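Long-range contacts in neuraminidase (Influenza A virus, PDB 4K3Y), which is of uncertain function but folds into the six-bladed beta propeller of influenza neuraminidases, surface proteins that typically cleave sialic acid from glycans: residues C[8-13]-C[150-155]; C[51-56]-C[324-329]; C[107-112]-C[124-129]; C[155-160]-C[222-227]. One frame throughout, in Å; residues are numbered along the deposited sequence.

Contact 1: C[8-13]-C[150-155]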
loop_
_atom_site.group_PDB
_atom_site.type_symbol
_atom_site.label_atom_id
_atom_site.label_comp_id
_atom_site.label_asym_id
_atom_site.label_seq_id
_atom_site.Cartn_x
_atom_site.Cartn_y
_atom_site.Cartn_z
ATOM N N PRO C 8 13.126 -1.645 22.418
ATOM C CA PRO C 8 12.564 -0.389 22.930
ATOM C C PRO C 8 13.198 0.857 22.302
ATOM O O PRO C 8 14.423 0.925 22.116
ATOM C CB PRO C 8 12.882 -0.447 24.430
ATOM C CG PRO C 8 12.991 -1.881 24.735
ATOM C CD PRO C 8 13.631 -2.497 23.509
ATOM N N LEU C 9 12.344 1.772 21.908
ATOM C CA LEU C 9 12.813 3.064 21.424
ATOM C C LEU C 9 13.572 3.825 22.511
ATOM O O LEU C 9 13.085 4.002 23.641
ATOM C CB LEU C 9 11.640 3.905 20.906
ATOM C CG LEU C 9 11.987 5.205 20.158
ATOM C CD1 LEU C 9 11.111 5.371 18.937
ATOM C CD2 LEU C 9 11.867 6.430 21.061
ATOM N N VAL C 10 14.774 4.270 22.155
ATOM C CA VAL C 10 15.611 5.024 23.075
ATOM C C VAL C 10 16.189 6.273 22.401
ATOM O O VAL C 10 16.806 6.208 21.332
ATOM C CB VAL C 10 16.713 4.136 23.706
ATOM C CG1 VAL C 10 17.366 3.269 22.646
ATOM C CG2 VAL C 10 17.739 4.988 24.441
ATOM N N LEU C 11 15.954 7.413 23.042
ATOM C CA LEU C 11 16.338 8.706 22.504
ATOM C C LEU C 11 17.737 9.091 22.969
ATOM O O LEU C 11 18.187 8.653 24.036
ATOM C CB LEU C 11 15.345 9.777 22.971
ATOM C CG LEU C 11 13.854 9.571 22.690
ATOM C CD1 LEU C 11 13.030 10.606 23.443
ATOM C CD2 LEU C 11 13.561 9.644 21.198
ATOM N N GLY C 12 18.412 9.917 22.170
ATOM C CA GLY C 12 19.696 10.477 22.550
ATOM C C GLY C 12 19.592 11.292 23.827
ATOM O O GLY C 12 18.627 12.031 24.036
ATOM N N GLU C 13 20.584 11.151 24.695
ATOM C CA GLU C 13 20.609 11.933 25.916
ATOM C C GLU C 13 21.037 13.353 25.596
ATOM O O GLU C 13 20.674 14.303 26.306
ATOM C CB GLU C 13 21.542 11.299 26.950
ATOM C CG GLU C 13 21.040 9.963 27.469
ATOM C CD GLU C 13 19.756 10.088 28.269
ATOM O OE1 GLU C 13 19.555 11.144 28.921
ATOM O OE2 GLU C 13 18.950 9.128 28.243
ATOM N N ILE C 150 5.644 11.213 25.085
ATOM C CA ILE C 150 7.058 10.855 25.099
ATOM C C ILE C 150 7.278 9.417 25.573
ATOM O O ILE C 150 6.837 9.031 26.655
ATOM C CB ILE C 150 7.877 11.822 25.963
ATOM C CG1 ILE C 150 7.492 13.278 25.626
ATOM C CG2 ILE C 150 9.373 11.571 25.753
ATOM C CD1 ILE C 150 7.962 13.777 24.250
ATOM N N CYS C 151 7.947 8.627 24.740
ATOM C CA CYS C 151 8.367 7.277 25.106
ATOM C C CYS C 151 9.870 7.210 25.219
ATOM O O CYS C 151 10.599 7.758 24.388
ATOM C CB CYS C 151 7.951 6.258 24.050
ATOM S SG CYS C 151 6.197 6.013 23.921
ATOM N N ASN C 152 10.346 6.519 26.240
ATOM C CA ASN C 152 11.758 6.193 26.283
ATOM C C ASN C 152 12.009 4.896 27.021
ATOM O O ASN C 152 11.616 4.753 28.185
ATOM C CB ASN C 152 12.566 7.328 26.899
ATOM C CG ASN C 152 13.983 7.372 26.380
ATOM O OD1 ASN C 152 14.262 6.937 25.258
ATOM N ND2 ASN C 152 14.894 7.892 27.199
ATOM N N ASP C 153 12.642 3.953 26.321
ATOM C CA ASP C 153 13.047 2.688 26.913
ATOM C C ASP C 153 11.834 1.956 27.499
ATOM O O ASP C 153 11.845 1.562 28.672
ATOM C CB ASP C 153 14.108 2.945 27.992
ATOM C CG ASP C 153 14.968 1.729 28.267
ATOM O OD1 ASP C 153 15.137 0.884 27.359
ATOM O OD2 ASP C 153 15.492 1.621 29.393
ATOM N N GLY C 154 10.789 1.795 26.685
ATOM C CA GLY C 154 9.623 1.021 27.082
ATOM C C GLY C 154 8.459 1.759 27.736
ATOM O O GLY C 154 7.293 1.381 27.534
ATOM N N THR C 155 8.748 2.788 28.536
ATOM C CA THR C 155 7.662 3.536 29.180
ATOM C C THR C 155 7.283 4.811 28.405
ATOM O O THR C 155 8.140 5.477 27.813
ATOM C CB THR C 155 7.940 3.853 30.678
ATOM O OG1 THR C 155 8.848 4.955 30.787
ATOM C CG2 THR C 155 8.512 2.629 31.403
#
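Leu-9 and Leu-11 are hydrogen-bonded to Asp-153 and Asn-152 in a contact between an irregular N-terminal arm and a beta hairpin: the arm runs past the tip of the hairpin that opens one blade of the propeller. Asn-152 to Thr-155 form a type I' turn between strands 150-152 and 155-162. Asp-153 and Gly-154 suit its two middle places, where phi is positive, and the Cys-151 to Cys-156 disulfide ties the hairpin's two sides.

Two hydrogen bonds join the arm to this hairpin. Asp-153 N donates to Leu-9 O at 2.7 Å, and the side chain of Asn-152 supplies the second acceptor. With CG anti to its own backbone N (chi1 -152°), Asn-152 carries its amide oxygen to the arm, where it accepts the N-H of Leu-11 much as a backbone carbonyl might. Beside these bonds, Leu-9 CD2 rests on Cys-151 O at 3.8 Å and Leu-11 CD1 approaches Ile-150 CG2 at 4.4 Å, apolar branches suited to the buried side. Pro-8 CB packs on Gly-154 N, 3.8 Å away, while Glu-13 turns its carboxylate to Tyr-201. Leu-11 N meets Asn-152 OD1 at 2.8 Å in a nearly straight bond (161°), the donor tilted 21° from the amide's carbonyl plane.

Contact 2: C[51-56]-C[324-329]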
loop_
_atom_site.group_PDB
_atom_site.type_symbol
_atom_site.label_atom_id
_atom_site.label_comp_id
_atom_site.label_asym_id
_atom_site.label_seq_id
_atom_site.Cartn_x
_atom_site.Cartn_y
_atom_site.Cartn_z
ATOM N N LYS C 51 10.949 3.798 12.973
ATOM C CA LYS C 51 11.010 3.597 11.523
ATOM C C LYS C 51 10.606 4.830 10.696
ATOM O O LYS C 51 11.103 5.015 9.586
ATOM C CB LYS C 51 10.146 2.397 11.114
ATOM C CG LYS C 51 10.396 1.128 11.930
ATOM C CD LYS C 51 11.849 0.647 11.823
ATOM C CE LYS C 51 12.118 -0.594 12.682
ATOM N NZ LYS C 51 13.570 -0.762 12.992
ATOM N N GLU C 52 9.708 5.665 11.225
ATOM C CA GLU C 52 9.191 6.811 10.462
ATOM C C GLU C 52 8.574 7.909 11.342
ATOM O O GLU C 52 8.397 7.737 12.555
ATOM C CB GLU C 52 8.148 6.345 9.435
ATOM C CG GLU C 52 7.034 5.534 10.073
ATOM C CD GLU C 52 5.981 5.060 9.093
ATOM O OE1 GLU C 52 6.275 5.005 7.874
ATOM O OE2 GLU C 52 4.854 4.732 9.553
ATOM N N CYS C 53 8.244 9.038 10.716
ATOM C CA CYS C 53 7.461 10.072 11.378
ATOM C C CYS C 53 6.030 9.988 10.861
ATOM O O CYS C 53 5.815 9.861 9.649
ATOM C CB CYS C 53 8.060 11.452 11.105
ATOM S SG CYS C 53 9.544 11.751 12.064
ATOM N N ARG C 54 5.048 10.027 11.760
ATOM C CA ARG C 54 3.652 10.051 11.306
ATOM C C ARG C 54 2.943 11.346 11.666
ATOM O O ARG C 54 3.206 11.965 12.706
ATOM C CB ARG C 54 2.836 8.843 11.803
ATOM C CG ARG C 54 3.308 7.505 11.248
ATOM C CD ARG C 54 2.374 6.349 11.607
ATOM N NE ARG C 54 1.115 6.340 10.842
ATOM C CZ ARG C 54 1.010 6.082 9.532
ATOM N NH1 ARG C 54 2.096 5.832 8.805
ATOM N NH2 ARG C 54 -0.184 6.086 8.935
ATOM N N ARG C 55 2.049 11.737 10.768
ATOM C CA ARG C 55 1.194 12.905 10.918
ATOM C C ARG C 55 -0.157 12.429 11.447
ATOM O O ARG C 55 -0.972 11.867 10.695
ATOM C CB ARG C 55 0.964 13.566 9.551
ATOM C CG ARG C 55 0.663 15.038 9.627
ATOM C CD ARG C 55 -0.631 15.423 8.953
ATOM N NE ARG C 55 -0.407 15.979 7.615
ATOM C CZ ARG C 55 -1.224 16.824 6.983
ATOM N NH1 ARG C 55 -2.334 17.258 7.558
ATOM N NH2 ARG C 55 -0.916 17.251 5.765
ATOM N N PHE C 56 -0.394 12.642 12.731
ATOM C CA PHE C 56 -1.687 12.337 13.307
ATOM C C PHE C 56 -2.633 13.520 13.202
ATOM O O PHE C 56 -2.205 14.680 13.230
ATOM C CB PHE C 56 -1.503 11.918 14.748
ATOM C CG PHE C 56 -0.857 10.594 14.882
ATOM C CD1 PHE C 56 0.519 10.461 14.747
ATOM C CD2 PHE C 56 -1.629 9.463 15.094
ATOM C CE1 PHE C 56 1.109 9.229 14.844
ATOM C CE2 PHE C 56 -1.045 8.231 15.190
ATOM C CZ PHE C 56 0.326 8.107 15.068
ATOM N N PRO C 324 12.567 12.948 16.047
ATOM C CA PRO C 324 12.726 11.777 15.170
ATOM C C PRO C 324 13.690 10.783 15.814
ATOM O O PRO C 324 14.667 11.243 16.415
ATOM C CB PRO C 324 13.365 12.367 13.902
ATOM C CG PRO C 324 13.169 13.840 13.995
ATOM C CD PRO C 324 13.165 14.158 15.459
ATOM N N ALA C 325 13.438 9.476 15.713
ATOM C CA ALA C 325 14.376 8.512 16.292
ATOM C C ALA C 325 14.552 7.230 15.485
ATOM O O ALA C 325 14.580 6.124 16.047
ATOM C CB ALA C 325 14.015 8.196 17.746
ATOM N N TYR C 326 14.651 7.382 14.169
ATOM C CA TYR C 326 15.170 6.316 13.314
ATOM C C TYR C 326 16.557 6.759 12.844
ATOM O O TYR C 326 16.968 6.577 11.690
ATOM C CB TYR C 326 14.220 5.980 12.169
ATOM C CG TYR C 326 13.662 7.168 11.410
ATOM C CD1 TYR C 326 12.586 7.906 11.903
ATOM C CD2 TYR C 326 14.194 7.531 10.180
ATOM C CE1 TYR C 326 12.074 8.982 11.195
ATOM C CE2 TYR C 326 13.691 8.595 9.469
ATOM C CZ TYR C 326 12.632 9.319 9.974
ATOM O OH TYR C 326 12.142 10.382 9.246
ATOM N N GLU C 327 17.261 7.354 13.800
ATOM C CA GLU C 327 18.617 7.823 13.636
ATOM C C GLU C 327 19.591 6.678 13.870
ATOM O O GLU C 327 19.243 5.644 14.446
ATOM C CB GLU C 327 18.897 8.958 14.639
ATOM C CG GLU C 327 18.017 8.943 15.926
ATOM C CD GLU C 327 18.819 8.837 17.229
ATOM O OE1 GLU C 327 19.951 8.308 17.204
ATOM O OE2 GLU C 327 18.311 9.276 18.287
ATOM N N SER C 328 20.802 6.861 13.369
ATOM C CA SER C 328 21.949 6.144 13.870
ATOM C C SER C 328 22.923 7.283 14.115
ATOM O O SER C 328 24.123 7.180 13.825
ATOM C CB SER C 328 22.477 5.147 12.848
ATOM O OG SER C 328 22.764 3.901 13.459
ATOM N N ARG C 329 22.362 8.382 14.632
ATOM C CA ARG C 329 23.069 9.650 14.818
ATOM C C ARG C 329 23.593 9.820 16.244
ATOM O O ARG C 329 22.979 9.345 17.205
ATOM C CB ARG C 329 22.162 10.840 14.459
ATOM C CG ARG C 329 21.881 11.025 12.969
ATOM C CD ARG C 329 21.206 12.372 12.690
ATOM N NE ARG C 329 22.129 13.505 12.789
ATOM C CZ ARG C 329 21.772 14.784 12.676
ATOM N NH1 ARG C 329 20.502 15.115 12.467
ATOM N NH2 ARG C 329 22.689 15.736 12.778
#
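Tyr-326 lays its ring against the backbone of Lys-51 and Glu-52, and this van der Waals packing makes up most of the contact. Lys-51 O stands over one face, displaced toward the rim, 3.8 Å from Tyr-326 CG. Farther along the ring, Tyr-326 CE1 meets Glu-52 C obliquely at 3.7 Å. The first torsion of the tyrosine (chi1 47°) sets CG between its backbone N and carbonyl carbon, which lays the ring along the backbone of 51-52. A broad flat side chain suits this place because it can lie close against the peptide backbone by van der Waals contact; the CB atoms of Lys-51 and Glu-52 point away from segment 324-329.

Sulfur makes the second kind of contact. Cys-53 SG sits at the edge of the Tyr-326 ring, 5.2 Å from its centroid and 85° off the normal, and also touches Pro-324 CB at 4.3 Å. The sulfur is bonded to Cys-48, so it meets ring and proline as part of a compact, apolar disulfide.

The salt bridge lies within 51-56: Arg-54 NH1 reaches Glu-52 OE2 at 3.1 Å, approaching from above the carboxylate plane. Ser-81, on the next strand of the sheet, binds Arg-54 NE. No hydrogen bond crosses between the segments.

Tyr-326 also packs on Ile-129 of a neighbouring subunit, placing this packing beside a subunit interface. The whole is an interblade contact of a beta propeller: the loop between strands 315-322 and 335-343 of one blade rests on the disulfide-closed hairpin 40-48/53-61 of another.

Contact 3: C[107-112]-C[124-129]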
loop_
_atom_site.group_PDB
_atom_site.type_symbol
_atom_site.label_atom_id
_atom_site.label_comp_id
_atom_site.label_asym_id
_atom_site.label_seq_id
_atom_site.Cartn_x
_atom_site.Cartn_y
_atom_site.Cartn_z
ATOM N N ASP C 107 6.775 3.231 21.323
ATOM C CA ASP C 107 7.780 2.788 22.304
ATOM C C ASP C 107 8.829 1.852 21.712
ATOM O O ASP C 107 9.730 1.412 22.417
ATOM C CB ASP C 107 7.125 2.109 23.520
ATOM C CG ASP C 107 6.279 0.902 23.133
ATOM O OD1 ASP C 107 6.349 0.453 21.956
ATOM O OD2 ASP C 107 5.549 0.394 24.022
ATOM N N GLY C 108 8.706 1.547 20.424
ATOM C CA GLY C 108 9.616 0.621 19.773
ATOM C C GLY C 108 8.874 -0.631 19.348
ATOM O O GLY C 108 9.248 -1.305 18.377
ATOM N N PHE C 109 7.801 -0.924 20.077
ATOM C CA PHE C 109 6.947 -2.071 19.783
ATOM C C PHE C 109 5.693 -1.633 19.042
ATOM O O PHE C 109 5.494 -1.995 17.882
ATOM C CB PHE C 109 6.594 -2.808 21.078
ATOM C CG PHE C 109 7.776 -3.018 21.973
ATOM C CD1 PHE C 109 8.854 -3.793 21.545
ATOM C CD2 PHE C 109 7.831 -2.423 23.228
ATOM C CE1 PHE C 109 9.963 -3.979 22.357
ATOM C CE2 PHE C 109 8.932 -2.599 24.045
ATOM C CZ PHE C 109 10.003 -3.381 23.609
ATOM N N GLN C 110 4.858 -0.836 19.701
ATOM C CA GLN C 110 3.636 -0.371 19.059
ATOM C C GLN C 110 3.309 1.119 19.267
ATOM O O GLN C 110 3.870 1.795 20.153
ATOM C CB GLN C 110 2.458 -1.235 19.511
ATOM C CG GLN C 110 1.785 -1.977 18.380
ATOM C CD GLN C 110 2.392 -3.327 18.133
ATOM O OE1 GLN C 110 3.010 -3.911 19.021
ATOM N NE2 GLN C 110 2.226 -3.834 16.922
ATOM N N TRP C 111 2.398 1.625 18.434
ATOM C CA TRP C 111 1.815 2.944 18.653
ATOM C C TRP C 111 0.817 2.948 19.818
ATOM O O TRP C 111 -0.153 2.158 19.842
ATOM C CB TRP C 111 1.096 3.448 17.395
ATOM C CG TRP C 111 2.022 3.925 16.351
ATOM C CD1 TRP C 111 2.376 3.270 15.209
ATOM C CD2 TRP C 111 2.732 5.173 16.339
ATOM N NE1 TRP C 111 3.269 4.029 14.486
ATOM C CE2 TRP C 111 3.501 5.205 15.154
ATOM C CE3 TRP C 111 2.789 6.264 17.211
ATOM C CZ2 TRP C 111 4.328 6.287 14.823
ATOM C CZ3 TRP C 111 3.613 7.343 16.879
ATOM C CH2 TRP C 111 4.370 7.341 15.698
ATOM N N THR C 112 1.061 3.841 20.777
ATOM C CA THR C 112 0.078 4.185 21.796
ATOM C C THR C 112 -0.710 5.429 21.348
ATOM O O THR C 112 -0.135 6.460 20.970
ATOM C CB THR C 112 0.747 4.474 23.139
ATOM O OG1 THR C 112 1.583 3.365 23.512
ATOM C CG2 THR C 112 -0.312 4.723 24.200
ATOM N N ILE C 124 -7.474 4.362 25.606
ATOM C CA ILE C 124 -6.081 4.137 25.213
ATOM C C ILE C 124 -5.960 2.945 24.260
ATOM O O ILE C 124 -6.408 1.833 24.569
ATOM C CB ILE C 124 -5.155 3.948 26.433
ATOM C CG1 ILE C 124 -5.358 5.103 27.425
ATOM C CG2 ILE C 124 -3.699 3.832 25.981
ATOM C CD1 ILE C 124 -4.458 5.053 28.637
ATOM N N LEU C 125 -5.373 3.183 23.090
ATOM C CA LEU C 125 -5.155 2.104 22.130
ATOM C C LEU C 125 -3.667 1.795 21.949
ATOM O O LEU C 125 -2.849 2.700 21.749
ATOM C CB LEU C 125 -5.832 2.394 20.788
ATOM C CG LEU C 125 -7.351 2.579 20.819
ATOM C CD1 LEU C 125 -7.699 4.056 21.041
ATOM C CD2 LEU C 125 -7.995 2.053 19.556
ATOM N N TYR C 126 -3.332 0.510 22.046
ATOM C CA TYR C 126 -1.967 0.036 21.855
ATOM C C TYR C 126 -1.985 -0.987 20.722
ATOM O O TYR C 126 -2.647 -2.021 20.831
ATOM C CB TYR C 126 -1.482 -0.603 23.139
ATOM C CG TYR C 126 -0.009 -0.872 23.152
ATOM C CD1 TYR C 126 0.895 0.159 23.358
ATOM C CD2 TYR C 126 0.486 -2.162 22.967
ATOM C CE1 TYR C 126 2.257 -0.080 23.386
ATOM C CE2 TYR C 126 1.849 -2.416 22.989
ATOM C CZ TYR C 126 2.737 -1.371 23.197
ATOM O OH TYR C 126 4.099 -1.606 23.216
ATOM N N GLY C 127 -1.255 -0.716 19.640
ATOM C CA GLY C 127 -1.593 -1.332 18.366
ATOM C C GLY C 127 -2.945 -0.732 18.047
ATOM O O GLY C 127 -3.146 0.489 18.219
ATOM N N GLY C 128 -3.893 -1.555 17.617
ATOM C CA GLY C 128 -5.255 -1.062 17.493
ATOM C C GLY C 128 -6.118 -1.510 18.651
ATOM O O GLY C 128 -7.340 -1.380 18.599
ATOM N N ILE C 129 -5.468 -2.028 19.692
ATOM C CA ILE C 129 -6.144 -2.680 20.810
ATOM C C ILE C 129 -6.391 -1.717 21.972
ATOM O O ILE C 129 -5.457 -1.071 22.461
ATOM C CB ILE C 129 -5.288 -3.843 21.357
ATOM C CG1 ILE C 129 -4.846 -4.781 20.230
ATOM C CG2 ILE C 129 -6.027 -4.597 22.454
ATOM C CD1 ILE C 129 -5.977 -5.465 19.531
#
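The ring of Tyr-126 has Gln-110 CB over one face, in a CH-pi contact 3.8 Å from the ring centroid and 18° off the normal, while Thr-112 OG1 and Asp-107 OD2 lie at its edge. Phe-109 offers its own ring edge to Tyr-126 OH. The carboxylate of Asp-107 is turned 71° from the tyrosine ring, and Tyr-126 OH donates to the syn lone pair of Asp-107 OD2 at 2.6 Å. The tyrosine reaches this far because its CG lies anti to the backbone N (chi1 -168°).

Asp-107 OD1 faces its own loop. Phe-109 N binds it at 2.7 Å from the anti side and Gln-110 N at 3.0 Å from the syn side, both out of the carboxylate plane; the first bond makes an Asx turn and the second extends it to an Asx motif, shaping the approach to strand 111-117. There Thr-112 and Tyr-126 form an antiparallel non-hydrogen-bonded pair, their CA atoms 4.6 Å apart, with Thr-112 CG2 beside Ile-124 CG2 at 3.9 Å. Gly-127 N closes the ladder on Trp-111 O at 3.1 Å; its positive phi suits the type II' turn of Tyr-126 to Ile-129.

Asn-178, beside an attached glycan, touches both Asp-107 and Tyr-126, and Arg-329 of a neighbouring subunit packs on the tyrosine. Gripped by three N-H or O-H donors, the buried carboxylate is probably ionised, and it fixes loop and ring together.

Contact 4: C[155-160]-C[222-227]; sequences TCYTII and LEFDQS
Strands 155-160 and 222-224 face each other from neighbouring blades, their axes 11.1 Å apart at closest approach and their directions 149° apart. They are too distant for backbone pairing: even the nearest CA atoms, those of Tyr-157 and Gln-226, are 8.7 Å apart, and side chains fill the interval. This is the face-to-face packing of successive propeller sheets, with Tyr-157 and Ile-159 on one side and Leu-222 and Phe-224 on the other, all with CB directed across.

Ile-159 and Leu-222 meet tip to tip, CD1 of Ile-159 being 3.9 Å from CD1 of Leu-222. Phe-224 fills the place between this pair and Tyr-157. Its CE2 is 4.0 Å from Tyr-157 CB, which lies at the edge of the phenylalanine ring, and its CE1 is 4.4 Å from Ile-159 CD1. A chi1 of 62° swings the ring to where these contacts form. Leu-173 and Val-206, from the two blades, also pack on it.

Toward the surface the character changes. The phenol end of Tyr-157 leans on the aliphatic start of Gln-226, and Thr-155 OG1 donates to Tyr-157 OH at 2.8 Å. Beyond strand 222-224, Ser-227 OG bonds Asp-225 OD1 at 2.6 Å from above the carboxylate plane, and Thr-229 N is a further donor to that oxygen.

No hydrogen bond joins the two segments, so between them dispersion and the burial of apolar groups do the holding; nearby, Arg-175 NH1 binds Gln-226 O across the same blades. Tyrosine suits the boundary, giving its CB and ring to the core and its hydroxyl to a threonine on its own strand.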
loop_
_atom_site.group_PDB
_atom_site.type_symbol
_atom_site.label_atom_id
_atom_site.label_comp_id
_atom_site.label_asym_id
_atom_site.label_seq_id
_atom_site.Cartn_x
_atom_site.Cartn_y
_atom_site.Cartn_z
ATOM N N THR C 155 8.748 2.788 28.536
ATOM C CA THR C 155 7.662 3.536 29.180
ATOM C C THR C 155 7.283 4.811 28.405
ATOM O O THR C 155 8.140 5.477 27.813
ATOM C CB THR C 155 7.940 3.853 30.678
ATOM O OG1 THR C 155 8.848 4.955 30.787
ATOM C CG2 THR C 155 8.512 2.629 31.403
ATOM N N CYS C 156 5.990 5.129 28.397
ATOM C CA CYS C 156 5.498 6.326 27.719
ATOM C C CYS C 156 4.844 7.275 28.701
ATOM O O CYS C 156 4.100 6.854 29.587
ATOM C CB CYS C 156 4.497 5.962 26.628
ATOM S SG CYS C 156 5.188 4.942 25.315
ATOM N N TYR C 157 5.112 8.564 28.539
ATOM C CA TYR C 157 4.531 9.578 29.425
ATOM C C TYR C 157 3.618 10.567 28.670
ATOM O O TYR C 157 3.876 10.926 27.516
ATOM C CB TYR C 157 5.633 10.305 30.206
ATOM C CG TYR C 157 6.618 9.369 30.886
ATOM C CD1 TYR C 157 7.758 8.909 30.219
ATOM C CD2 TYR C 157 6.412 8.943 32.196
ATOM C CE1 TYR C 157 8.662 8.055 30.840
ATOM C CE2 TYR C 157 7.313 8.093 32.825
ATOM C CZ TYR C 157 8.433 7.652 32.146
ATOM O OH TYR C 157 9.318 6.808 32.776
ATOM N N THR C 158 2.527 10.968 29.311
ATOM C CA THR C 158 1.607 11.928 28.717
ATOM C C THR C 158 0.940 12.730 29.824
ATOM O O THR C 158 0.938 12.305 30.986
ATOM C CB THR C 158 0.538 11.242 27.836
ATOM O OG1 THR C 158 -0.270 12.239 27.192
ATOM C CG2 THR C 158 -0.353 10.322 28.668
ATOM N N ILE C 159 0.391 13.892 29.468
ATOM C CA ILE C 159 -0.288 14.746 30.436
ATOM C C ILE C 159 -1.747 14.944 30.029
ATOM O O ILE C 159 -2.033 15.176 28.860
ATOM C CB ILE C 159 0.442 16.092 30.589
ATOM C CG1 ILE C 159 1.890 15.841 31.018
ATOM C CG2 ILE C 159 -0.274 16.976 31.613
ATOM C CD1 ILE C 159 2.863 16.977 30.737
ATOM N N ILE C 160 -2.664 14.827 30.988
ATOM C CA ILE C 160 -4.094 14.973 30.706
ATOM C C ILE C 160 -4.742 16.039 31.580
ATOM O O ILE C 160 -4.463 16.131 32.776
ATOM C CB ILE C 160 -4.839 13.638 30.866
ATOM C CG1 ILE C 160 -4.264 12.613 29.883
ATOM C CG2 ILE C 160 -6.351 13.809 30.656
ATOM C CD1 ILE C 160 -4.990 11.301 29.889
ATOM N N LEU C 222 7.351 22.812 32.205
ATOM C CA LEU C 222 7.454 21.648 33.069
ATOM C C LEU C 222 8.703 20.845 32.710
ATOM O O LEU C 222 9.099 20.777 31.539
ATOM C CB LEU C 222 6.230 20.742 32.875
ATOM C CG LEU C 222 5.548 20.023 34.045
ATOM C CD1 LEU C 222 4.839 18.770 33.543
ATOM C CD2 LEU C 222 6.492 19.692 35.185
ATOM N N GLU C 223 9.328 20.250 33.722
ATOM C CA GLU C 223 10.326 19.205 33.507
ATOM C C GLU C 223 10.086 18.099 34.536
ATOM O O GLU C 223 9.610 18.365 35.644
ATOM C CB GLU C 223 11.756 19.756 33.563
ATOM C CG GLU C 223 12.253 20.166 34.946
ATOM C CD GLU C 223 13.670 20.730 34.912
ATOM O OE1 GLU C 223 14.107 21.178 33.824
ATOM O OE2 GLU C 223 14.342 20.714 35.975
ATOM N N PHE C 224 10.376 16.859 34.160
ATOM C CA PHE C 224 10.194 15.735 35.075
ATOM C C PHE C 224 10.990 14.503 34.639
ATOM O O PHE C 224 11.278 14.326 33.448
ATOM C CB PHE C 224 8.707 15.380 35.221
ATOM C CG PHE C 224 8.056 14.933 33.941
ATOM C CD1 PHE C 224 7.477 15.856 33.085
ATOM C CD2 PHE C 224 8.017 13.579 33.592
ATOM C CE1 PHE C 224 6.871 15.437 31.903
ATOM C CE2 PHE C 224 7.412 13.151 32.407
ATOM C CZ PHE C 224 6.836 14.073 31.569
ATOM N N ASP C 225 11.349 13.664 35.609
ATOM C CA ASP C 225 12.035 12.409 35.314
ATOM C C ASP C 225 11.085 11.236 35.515
ATOM O O ASP C 225 9.898 11.443 35.806
ATOM C CB ASP C 225 13.327 12.249 36.135
ATOM C CG ASP C 225 13.129 12.530 37.620
ATOM O OD1 ASP C 225 12.129 12.049 38.198
ATOM O OD2 ASP C 225 13.985 13.232 38.208
ATOM N N GLN C 226 11.605 10.016 35.357
ATOM C CA GLN C 226 10.772 8.813 35.383
ATOM C C GLN C 226 10.175 8.523 36.757
ATOM O O GLN C 226 9.188 7.789 36.866
ATOM C CB GLN C 226 11.541 7.597 34.860
ATOM C CG GLN C 226 12.892 7.357 35.510
ATOM C CD GLN C 226 13.669 6.257 34.812
ATOM O OE1 GLN C 226 13.092 5.400 34.141
ATOM N NE2 GLN C 226 14.987 6.281 34.959
ATOM N N SER C 227 10.767 9.106 37.798
ATOM C CA SER C 227 10.269 8.938 39.161
ATOM C C SER C 227 9.161 9.944 39.491
ATOM O O SER C 227 8.764 10.080 40.647
ATOM C CB SER C 227 11.425 9.037 40.168
ATOM O OG SER C 227 12.311 10.097 39.851
#

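In the fold
From the N terminus, residues 8-13 reach forward to 150-155 in contact 1, closing a loop that holds strand 20-26 and two whole blades. Contact 2 starts inside that loop, at 51-56, and ends beyond it, at 324-329, so the two cross; they meet where Leu-9 and Leu-11 pack on Ala-325. Contact 3 is a local closure nested in both, joined to contact 1 by Leu-9 with Asp-107 and to contact 2 by Trp-111 with Phe-56. Contact 4 follows contact 1 in series, sharing Thr-155, and is nested within contact 2. Together they tie the N-terminal arm to a hairpin, brace one blade internally and join blades at contacts 2 and 4.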